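Local coordinates for A rubisco-like protein (Burkholderia fungorum, PDB 3NWR) that is a rubisco-like protein classed as a lyase, whose substrate is not established and which probably uses a TIM-barrel active site related to that of rubisco, at residues Ala260-Cys265 / Leu281-Asn286. Numbering follows the deposited sequence.
Sequences ASINWC and LHAHRN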
# COMPACT_ATOMS: atom_id res chain seq x y z
N ALA A 260 -12.18 8.03 -1.92
CA ALA A 260 -10.89 7.98 -1.22
C ALA A 260 -9.89 7.12 -1.98
O ALA A 260 -10.27 6.09 -2.54
CB ALA A 260 -11.08 7.44 0.21
N SER A 261 -8.64 7.56 -2.00
CA SER A 261 -7.55 6.77 -2.58
C SER A 261 -7.16 5.71 -1.56
O SER A 261 -6.30 5.94 -0.70
CB SER A 261 -6.37 7.66 -2.93
OG SER A 261 -6.73 8.55 -3.97
N ILE A 262 -7.81 4.56 -1.65
CA ILE A 262 -7.70 3.55 -0.60
C ILE A 262 -6.27 3.12 -0.25
O ILE A 262 -5.96 2.94 0.92
CB ILE A 262 -8.56 2.31 -0.91
CG1 ILE A 262 -8.31 1.82 -2.35
CG2 ILE A 262 -10.03 2.65 -0.70
CD1 ILE A 262 -8.96 0.44 -2.67
N ASN A 263 -5.41 2.93 -1.25
CA ASN A 263 -4.08 2.42 -0.94
C ASN A 263 -3.29 3.35 -0.03
O ASN A 263 -2.54 2.90 0.83
CB ASN A 263 -3.30 2.15 -2.22
CG ASN A 263 -3.93 1.07 -3.05
OD1 ASN A 263 -4.32 0.01 -2.52
ND2 ASN A 263 -4.06 1.32 -4.35
N TRP A 264 -3.48 4.65 -0.22
CA TRP A 264 -2.69 5.63 0.51
C TRP A 264 -3.37 6.03 1.81
O TRP A 264 -2.71 6.44 2.77
CB TRP A 264 -2.44 6.84 -0.38
CG TRP A 264 -2.02 6.46 -1.78
CD1 TRP A 264 -2.60 6.85 -2.94
CD2 TRP A 264 -0.95 5.58 -2.14
NE1 TRP A 264 -1.95 6.28 -4.01
CE2 TRP A 264 -0.93 5.50 -3.55
CE3 TRP A 264 0.00 4.86 -1.42
CZ2 TRP A 264 -0.00 4.72 -4.24
CZ3 TRP A 264 0.93 4.08 -2.12
CH2 TRP A 264 0.92 4.04 -3.51
N CYS A 265 -4.69 5.89 1.85
CA CYS A 265 -5.44 6.10 3.08
C CYS A 265 -5.19 4.96 4.06
O CYS A 265 -4.96 5.20 5.25
CB CYS A 265 -6.93 6.22 2.77
SG CYS A 265 -7.38 7.76 1.93
N LEU A 281 -19.25 5.10 -0.21
CA LEU A 281 -17.79 5.13 -0.17
C LEU A 281 -17.27 4.60 -1.50
O LEU A 281 -17.30 3.39 -1.77
CB LEU A 281 -17.29 4.25 0.98
CG LEU A 281 -16.39 4.88 2.03
CD1 LEU A 281 -15.88 3.79 2.96
CD2 LEU A 281 -15.25 5.64 1.37
N HIS A 282 -16.81 5.52 -2.35
CA HIS A 282 -16.30 5.19 -3.68
C HIS A 282 -14.79 5.01 -3.57
O HIS A 282 -14.05 5.98 -3.39
CB HIS A 282 -16.65 6.32 -4.67
CG HIS A 282 -16.19 6.08 -6.08
ND1 HIS A 282 -16.93 5.37 -7.00
CD2 HIS A 282 -15.07 6.47 -6.72
CE1 HIS A 282 -16.28 5.32 -8.15
NE2 HIS A 282 -15.14 5.98 -8.01
N ALA A 283 -14.33 3.77 -3.69
CA ALA A 283 -12.91 3.46 -3.52
C ALA A 283 -12.12 3.64 -4.82
O ALA A 283 -12.42 2.97 -5.81
CB ALA A 283 -12.74 2.03 -3.00
N HIS A 284 -11.13 4.51 -4.81
CA HIS A 284 -10.27 4.67 -5.98
C HIS A 284 -8.99 3.91 -5.71
O HIS A 284 -8.33 4.14 -4.71
CB HIS A 284 -9.95 6.14 -6.30
CG HIS A 284 -9.42 6.33 -7.68
ND1 HIS A 284 -8.11 6.07 -8.02
CD2 HIS A 284 -10.05 6.67 -8.84
CE1 HIS A 284 -7.94 6.28 -9.31
NE2 HIS A 284 -9.10 6.65 -9.83
N ARG A 285 -8.63 3.00 -6.62
CA ARG A 285 -7.54 2.08 -6.35
C ARG A 285 -6.18 2.51 -6.88
O ARG A 285 -5.25 1.70 -6.94
CB ARG A 285 -7.89 0.67 -6.87
CG ARG A 285 -7.75 0.54 -8.39
CD ARG A 285 -8.19 -0.82 -8.91
NE ARG A 285 -7.57 -1.05 -10.21
CZ ARG A 285 -7.79 -2.12 -10.98
NH1 ARG A 285 -8.66 -3.04 -10.62
NH2 ARG A 285 -7.11 -2.25 -12.11
N ASN A 286 -6.02 3.78 -7.25
CA ASN A 286 -4.74 4.21 -7.81
C ASN A 286 -3.57 3.73 -6.96
O ASN A 286 -3.60 3.84 -5.73
CB ASN A 286 -4.69 5.74 -8.05
CG ASN A 286 -4.65 6.55 -6.77
OD1 ASN A 286 -3.59 6.87 -6.27
ND2 ASN A 286 -5.83 6.90 -6.25
O HOH W 1 -5.66 4.29 -3.81
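Two adjacent parallel strands of the TIM barrel, 257-261 and 280-284, meet here at their C-terminal ends, the end where barrels of this family carry the active site. The parallel pairing rests on three backbone bonds: Ala260 N to His282 O, His284 N to Ala260 O (2.9 Å, N-H...O 168°) and Ile262 N to His284 O, the last reaching into the first turn of helix 262-265. Beyond the strands, Asn286 takes over. Its ND2 gives one hydrogen to Ser261 OG (3.0 Å), which lies in the amide plane, and the other to His284 ND1 (3.0 Å), also nearly in that plane. Trp264 NE1 then donates to Asn286 OD1 (2.9 Å), which lies at the indole edge; ring and amide planes stand 47° apart. A chi1 of 70° in Asn286, CG between the backbone N and the carbonyl carbon, points its amide toward Ser261 and Trp264. Asn263 ND2 grips Asn286 O (2.9 Å) from above the carbonyl plane, while its OD1 bonds Tyr304. A water accepts from Asn263 N and donates to His284 O and Asn286 O. On the other side of the sheet, Ile262 CG2 packs on Ala283 CB (3.6 Å). Asn117 of the second subunit packs against His284 and Asn286. Since His284 ND1 accepts from both ND2 and N of Asn286, Asn286 probably limits rotation of the imidazole, although both donors lie tilted from the ring plane; this is a ring whose NE2 is weakly bonded to the carboxylated Lys195.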